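Local coordinates for protein endo-beta-N-acetylglucosaminidase F1 (Bacteroides thetaiotaomicron VPI-5482, PDB 6TCV) that probably cleaves the chitobiose core of high-mannose N-glycans as an endo-beta-N-acetylglucosaminidase, and is seen here with a Man9GlcNAc2Asn substrate, at residues A[245-259]-A[281-295]. The protein carries 2 engineered substitutions. Residues are numbered along the deposited sequence; the frame is centred on the assembly and turned at random.
Sequences LLGLLGNHDITGLAQ and LDGVNYADLYSNSPD. Engineered in segment 281-295: Ala287 (natural residue Asp), Leu289 (natural residue Glu). With MAN (alpha-D-mannopyranose), chain B; MAN (alpha-D-mannopyranose), chain C; BMA (beta-D-mannopyranose), chain D; NAG (2-acetamido-2-deoxy-beta-D-glucopyranose), chain E.
His252 and Tyr290 both hold CG anti to the carbonyl carbon, beside the backbone N (chi1 -50° and -48°), which lays their rings side by side, pointing the same way, against the glycan. The rings barely overlap; instead Tyr290 CB sits 3.8 Å from the centroid of the His252 imidazole, a CH-pi contact over one face, while a mannose covers the other. His252 NE2 and O2 of a second mannose share a hydrogen bond of 2.7 Å, and C1 of that sugar lies over the centre of the Tyr290 ring, whose OH bonds to O3 of the N-acetylglucosamine. With an alanine at Tyr290, this O3 is likely to lose its phenol partner and the mannose the ring face against its C1. His252 N donates a bent hydrogen bond (131°) to Tyr290 O from above the carbonyl plane, and Ser291 OG donates to Thr255 O (2.7 Å) in plane. Gln259 NE2 clamps both loops, nearly along the C=O of Asn292 (2.9 Å to its O) but above the carbonyl plane of Ile254. Engineered Ala287 CB and Leu289 CD1 each lie 3.6 Å from the N-acetylglucosamine O7. Parallel strands 245-249 and 283-287, with crossover helix 262-278, make a beta-alpha-beta unit, consistent with this glycosidase family's beta/alpha barrel, whose C-terminal strand ends and loops help form the glycan-binding site.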
loop_
_atom_site.group_PDB
_atom_site.type_symbol
_atom_site.label_atom_id
_atom_site.label_comp_id
_atom_site.label_asym_id
_atom_site.label_seq_id
_atom_site.Cartn_x
_atom_site.Cartn_y
_atom_site.Cartn_z
ATOM N N LEU A 245 -0.981 6.118 -2.664
ATOM C CA LEU A 245 -0.702 6.196 -1.239
ATOM C C LEU A 245 -0.242 7.598 -0.887
ATOM O O LEU A 245 0.487 8.245 -1.641
ATOM C CB LEU A 245 0.407 5.235 -0.812
ATOM C CG LEU A 245 0.309 3.796 -1.293
ATOM C CD1 LEU A 245 1.356 2.916 -0.661
ATOM C CD2 LEU A 245 -1.067 3.211 -1.046
ATOM N N LEU A 246 -0.595 8.040 0.322
ATOM C CA LEU A 246 -0.027 9.267 0.867
ATOM C C LEU A 246 1.309 8.927 1.511
ATOM O O LEU A 246 1.392 8.029 2.360
ATOM C CB LEU A 246 -0.973 9.865 1.906
ATOM C CG LEU A 246 -0.569 11.255 2.457
ATOM C CD1 LEU A 246 -0.524 12.292 1.336
ATOM C CD2 LEU A 246 -1.535 11.640 3.570
ATOM N N GLY A 247 2.380 9.595 1.093
ATOM C CA GLY A 247 3.648 9.459 1.795
ATOM C C GLY A 247 3.657 10.355 3.028
ATOM O O GLY A 247 3.193 11.491 2.984
ATOM N N LEU A 248 4.212 9.813 4.116
ATOM C CA LEU A 248 4.483 10.561 5.343
ATOM C C LEU A 248 5.979 10.527 5.600
ATOM O O LEU A 248 6.623 9.472 5.457
ATOM C CB LEU A 248 3.719 9.967 6.535
ATOM C CG LEU A 248 2.442 10.670 6.948
ATOM C CD1 LEU A 248 2.695 12.113 7.380
ATOM C CD2 LEU A 248 1.383 10.602 5.867
ATOM N N LEU A 249 6.505 11.663 6.029
ATOM C CA LEU A 249 7.936 11.862 6.181
ATOM C C LEU A 249 8.156 12.793 7.367
ATOM O O LEU A 249 7.463 13.809 7.496
ATOM C CB LEU A 249 8.454 12.481 4.855
ATOM C CG LEU A 249 9.953 12.772 4.774
ATOM C CD1 LEU A 249 10.787 11.528 4.693
ATOM C CD2 LEU A 249 10.197 13.683 3.545
ATOM N N GLY A 250 9.190 12.522 8.165
ATOM C CA GLY A 250 9.588 13.436 9.234
ATOM C C GLY A 250 9.994 14.776 8.667
ATOM O O GLY A 250 10.265 14.916 7.477
ATOM N N ASN A 251 10.043 15.791 9.537
ATOM C CA ASN A 251 10.138 17.150 9.025
ATOM C C ASN A 251 10.675 18.153 10.059
ATOM O O ASN A 251 10.096 19.243 10.241
ATOM C CB ASN A 251 8.746 17.584 8.522
ATOM C CG ASN A 251 8.820 18.790 7.639
ATOM O OD1 ASN A 251 9.818 19.012 6.911
ATOM N ND2 ASN A 251 7.822 19.608 7.696
ATOM N N HIS A 252 11.790 17.799 10.724
ATOM C CA HIS A 252 12.657 18.754 11.412
ATOM C C HIS A 252 11.995 19.382 12.633
ATOM O O HIS A 252 12.304 20.530 12.982
ATOM C CB HIS A 252 13.112 19.855 10.436
ATOM C CG HIS A 252 13.660 19.328 9.149
ATOM N ND1 HIS A 252 14.949 18.825 9.047
ATOM C CD2 HIS A 252 13.100 19.199 7.917
ATOM C CE1 HIS A 252 15.147 18.409 7.806
ATOM N NE2 HIS A 252 14.045 18.622 7.104
ATOM N N ASP A 253 11.265 18.582 13.407
ATOM C CA ASP A 253 10.847 19.023 14.743
ATOM C C ASP A 253 10.826 17.803 15.659
ATOM O O ASP A 253 11.308 16.720 15.294
ATOM C CB ASP A 253 9.557 19.879 14.716
ATOM C CG ASP A 253 8.284 19.123 14.435
ATOM O OD1 ASP A 253 7.317 19.840 14.036
ATOM O OD2 ASP A 253 8.180 17.910 14.622
ATOM N N ILE A 254 10.262 17.967 16.861
ATOM C CA ILE A 254 10.268 16.939 17.891
ATOM C C ILE A 254 9.449 15.712 17.556
ATOM O O ILE A 254 9.582 14.684 18.231
ATOM C CB ILE A 254 9.800 17.492 19.267
ATOM C CG1 ILE A 254 8.375 18.058 19.135
ATOM C CG2 ILE A 254 10.846 18.474 19.824
ATOM C CD1 ILE A 254 7.795 18.509 20.476
ATOM N N THR A 255 8.609 15.767 16.518
ATOM C CA THR A 255 7.779 14.623 16.147
ATOM C C THR A 255 8.482 13.744 15.099
ATOM O O THR A 255 9.283 14.218 14.291
ATOM C CB THR A 255 6.396 15.039 15.608
ATOM O OG1 THR A 255 6.557 15.718 14.345
ATOM C CG2 THR A 255 5.604 15.862 16.589
ATOM N N GLY A 256 8.141 12.463 15.097
ATOM C CA GLY A 256 8.669 11.540 14.114
ATOM C C GLY A 256 7.873 10.259 14.135
ATOM O O GLY A 256 7.206 9.930 15.134
ATOM N N LEU A 257 7.973 9.522 13.020
ATOM C CA LEU A 257 7.180 8.323 12.814
ATOM C C LEU A 257 7.649 7.145 13.635
ATOM O O LEU A 257 6.888 6.174 13.752
ATOM C CB LEU A 257 7.186 7.953 11.325
ATOM C CG LEU A 257 6.695 9.102 10.437
ATOM C CD1 LEU A 257 6.962 8.769 8.943
ATOM C CD2 LEU A 257 5.206 9.365 10.617
ATOM N N ALA A 258 8.851 7.192 14.217
ATOM C CA ALA A 258 9.373 6.128 15.071
ATOM C C ALA A 258 9.561 6.636 16.497
ATOM O O ALA A 258 10.310 6.028 17.275
ATOM C CB ALA A 258 10.688 5.566 14.510
ATOM N N GLN A 259 8.875 7.731 16.902
ATOM C CA GLN A 259 9.059 8.256 18.241
ATOM C C GLN A 259 7.762 8.763 18.860
ATOM O O GLN A 259 7.788 9.688 19.679
ATOM C CB GLN A 259 10.150 9.333 18.321
ATOM C CG GLN A 259 9.910 10.568 17.450
ATOM C CD GLN A 259 11.191 11.266 17.012
ATOM O OE1 GLN A 259 12.115 10.599 16.537
ATOM N NE2 GLN A 259 11.294 12.586 17.202
ATOM N N LEU A 281 -7.970 7.643 -0.892
ATOM C CA LEU A 281 -6.648 7.123 -1.195
ATOM C C LEU A 281 -6.563 5.665 -0.762
ATOM O O LEU A 281 -7.465 5.137 -0.107
ATOM C CB LEU A 281 -5.542 7.938 -0.539
ATOM C CG LEU A 281 -5.626 9.449 -0.791
ATOM C CD1 LEU A 281 -4.470 10.117 -0.087
ATOM C CD2 LEU A 281 -5.551 9.707 -2.320
ATOM N N ASP A 282 -5.454 5.002 -1.061
ATOM C CA ASP A 282 -5.346 3.558 -0.885
ATOM C C ASP A 282 -4.420 3.123 0.227
ATOM O O ASP A 282 -4.204 1.914 0.380
ATOM C CB ASP A 282 -4.953 2.895 -2.211
ATOM C CG ASP A 282 -5.976 3.131 -3.256
ATOM O OD1 ASP A 282 -7.095 2.602 -3.118
ATOM O OD2 ASP A 282 -5.686 3.862 -4.248
ATOM N N GLY A 283 -3.858 4.056 0.998
ATOM C CA GLY A 283 -3.003 3.752 2.125
ATOM C C GLY A 283 -1.880 4.738 2.225
ATOM O O GLY A 283 -1.974 5.865 1.743
ATOM N N VAL A 284 -0.815 4.290 2.878
ATOM C CA VAL A 284 0.269 5.165 3.332
ATOM C C VAL A 284 1.626 4.526 3.129
ATOM O O VAL A 284 1.770 3.291 3.124
ATOM C CB VAL A 284 0.054 5.519 4.835
ATOM C CG1 VAL A 284 0.237 4.304 5.737
ATOM C CG2 VAL A 284 0.954 6.650 5.307
ATOM N N ASN A 285 2.651 5.354 2.954
ATOM C CA ASN A 285 4.052 4.973 3.150
ATOM C C ASN A 285 4.619 5.800 4.301
ATOM O O ASN A 285 4.396 7.027 4.335
ATOM C CB ASN A 285 4.914 5.226 1.920
ATOM C CG ASN A 285 6.365 4.877 2.165
ATOM O OD1 ASN A 285 6.741 3.657 2.135
ATOM N ND2 ASN A 285 7.142 5.796 2.483
ATOM N N TYR A 286 5.319 5.149 5.222
ATOM C CA TYR A 286 6.038 5.830 6.298
ATOM C C TYR A 286 7.538 5.786 6.033
ATOM O O TYR A 286 8.125 4.702 5.884
ATOM C CB TYR A 286 5.720 5.132 7.617
ATOM C CG TYR A 286 4.306 5.350 8.130
ATOM C CD1 TYR A 286 3.743 6.597 8.204
ATOM C CD2 TYR A 286 3.533 4.262 8.571
ATOM C CE1 TYR A 286 2.477 6.795 8.725
ATOM C CE2 TYR A 286 2.246 4.454 9.098
ATOM C CZ TYR A 286 1.744 5.734 9.177
ATOM O OH TYR A 286 0.490 5.964 9.706
ATOM N N ALA A 287 8.146 6.980 6.069
ATOM C CA ALA A 287 9.576 7.176 5.898
ATOM C C ALA A 287 10.121 7.983 7.075
ATOM O O ALA A 287 9.839 9.194 7.219
ATOM C CB ALA A 287 9.833 7.857 4.557
ATOM N N ASP A 288 10.875 7.299 7.924
ATOM C CA ASP A 288 11.427 7.879 9.147
ATOM C C ASP A 288 12.746 8.574 8.868
ATOM O O ASP A 288 13.819 8.005 9.057
ATOM C CB ASP A 288 11.618 6.825 10.235
ATOM C CG ASP A 288 12.301 7.389 11.477
ATOM O OD1 ASP A 288 12.052 8.583 11.822
ATOM O OD2 ASP A 288 13.048 6.656 12.141
ATOM N N LEU A 289 12.650 9.800 8.344
ATOM C CA LEU A 289 13.786 10.688 8.101
ATOM C C LEU A 289 13.449 12.090 8.562
ATOM O O LEU A 289 12.303 12.498 8.549
ATOM C CB LEU A 289 14.191 10.755 6.595
ATOM C CG LEU A 289 14.723 9.467 6.019
ATOM C CD1 LEU A 289 13.644 8.592 5.463
ATOM C CD2 LEU A 289 15.733 9.741 4.912
ATOM N N TYR A 290 14.472 12.809 8.994
ATOM C CA TYR A 290 14.496 14.276 9.108
ATOM C C TYR A 290 13.873 14.736 10.430
ATOM O O TYR A 290 13.782 15.953 10.664
ATOM C CB TYR A 290 13.869 15.105 7.934
ATOM C CG TYR A 290 14.423 14.564 6.620
ATOM C CD1 TYR A 290 15.806 14.545 6.370
ATOM C CD2 TYR A 290 13.578 14.146 5.612
ATOM C CE1 TYR A 290 16.315 13.962 5.207
ATOM C CE2 TYR A 290 14.100 13.621 4.443
ATOM C CZ TYR A 290 15.438 13.527 4.261
ATOM O OH TYR A 290 15.938 12.957 3.108
ATOM N N SER A 291 13.456 13.826 11.316
ATOM C CA SER A 291 12.946 14.267 12.609
ATOM C C SER A 291 14.134 14.628 13.509
ATOM O O SER A 291 15.255 14.062 13.412
ATOM C CB SER A 291 12.118 13.149 13.243
ATOM O OG SER A 291 10.911 12.925 12.521
ATOM N N ASN A 292 13.855 15.517 14.468
ATOM C CA ASN A 292 14.813 15.863 15.507
ATOM C C ASN A 292 14.545 15.026 16.741
ATOM O O ASN A 292 13.602 14.233 16.777
ATOM C CB ASN A 292 14.782 17.368 15.802
ATOM C CG ASN A 292 15.143 18.211 14.604
ATOM O OD1 ASN A 292 15.859 17.743 13.707
ATOM N ND2 ASN A 292 14.748 19.451 14.618
ATOM N N SER A 293 15.319 15.230 17.791
ATOM C CA SER A 293 15.159 14.421 18.978
ATOM C C SER A 293 13.824 14.755 19.639
ATOM O O SER A 293 13.410 15.921 19.680
ATOM C CB SER A 293 16.288 14.724 19.954
ATOM O OG SER A 293 17.469 14.101 19.482
ATOM N N PRO A 294 13.133 13.774 20.182
ATOM C CA PRO A 294 11.840 14.066 20.797
ATOM C C PRO A 294 11.981 14.764 22.140
ATOM O O PRO A 294 12.992 14.654 22.830
ATOM C CB PRO A 294 11.222 12.673 20.959
ATOM C CG PRO A 294 12.406 11.731 21.073
ATOM C CD PRO A 294 13.439 12.328 20.137
ATOM N N ASP A 295 10.924 15.477 22.530
ATOM C CA ASP A 295 10.761 15.958 23.902
ATOM C C ASP A 295 10.129 14.835 24.705
ATOM O O ASP A 295 8.943 14.548 24.558
ATOM C CB ASP A 295 9.896 17.223 23.902
ATOM C CG ASP A 295 9.600 17.715 25.281
ATOM O OD1 ASP A 295 10.134 17.152 26.243
ATOM O OD2 ASP A 295 8.863 18.709 25.400
HETATM C C1 MAN B . 14.882 16.987 3.410
HETATM C C2 MAN B . 13.384 17.246 3.473
HETATM C C3 MAN B . 13.029 18.395 2.541
HETATM C C4 MAN B . 13.797 19.644 2.925
HETATM C C5 MAN B . 15.294 19.328 2.973
HETATM C C6 MAN B . 16.104 20.491 3.492
HETATM O O2 MAN B . 13.029 17.565 4.806
HETATM O O3 MAN B . 11.618 18.643 2.711
HETATM O O4 MAN B . 13.581 20.742 2.044
HETATM O O5 MAN B . 15.565 18.177 3.804
HETATM O O6 MAN B . 15.613 20.826 4.798
HETATM C C1 MAN C . 16.288 21.862 5.462
HETATM C C2 MAN C . 15.605 22.011 6.812
HETATM C C3 MAN C . 14.191 22.549 6.650
HETATM C C4 MAN C . 14.224 23.828 5.830
HETATM C C5 MAN C . 14.921 23.572 4.500
HETATM C C6 MAN C . 15.036 24.816 3.646
HETATM O O2 MAN C . 16.300 22.928 7.654
HETATM O O3 MAN C . 13.597 22.820 7.924
HETATM O O4 MAN C . 12.901 24.240 5.506
HETATM O O5 MAN C . 16.245 23.073 4.733
HETATM O O6 MAN C . 15.805 24.555 2.494
HETATM C C1 BMA D . 15.914 14.002 -0.960
HETATM C C2 BMA D . 15.465 14.997 -2.015
HETATM C C3 BMA D . 16.297 16.262 -1.931
HETATM C C4 BMA D . 16.337 16.797 -0.501
HETATM C C5 BMA D . 16.696 15.691 0.495
HETATM C C6 BMA D . 16.564 16.115 1.936
HETATM O O2 BMA D . 14.095 15.339 -1.730
HETATM O O3 BMA D . 15.781 17.329 -2.727
HETATM O O4 BMA D . 17.332 17.817 -0.343
HETATM O O5 BMA D . 15.798 14.575 0.325
HETATM O O6 BMA D . 15.208 16.609 2.112
HETATM C C1 NAG E . 16.071 9.354 0.890
HETATM C C2 NAG E . 14.621 9.783 1.021
HETATM C C3 NAG E . 14.328 11.182 0.475
HETATM C C4 NAG E . 15.537 11.730 -0.259
HETATM C C5 NAG E . 16.058 10.652 -1.190
HETATM C C6 NAG E . 17.180 11.114 -2.112
HETATM C C7 NAG E . 12.682 8.266 1.010
HETATM C C8 NAG E . 11.948 7.202 0.217
HETATM N N2 NAG E . 13.750 8.791 0.415
HETATM O O3 NAG E . 13.986 12.054 1.557
HETATM O O4 NAG E . 15.101 12.859 -1.035
HETATM O O5 NAG E . 16.595 9.553 -0.429
HETATM O O6 NAG E . 17.684 10.040 -2.838
HETATM O O7 NAG E . 12.332 8.618 2.142
HETATM O O HOH W 1 6.776 8.585 2.463
HETATM O O HOH W 2 16.521 18.624 11.301
HETATM O O HOH W 3 10.054 10.498 11.291
HETATM O O HOH W 4 10.978 9.104 14.384
#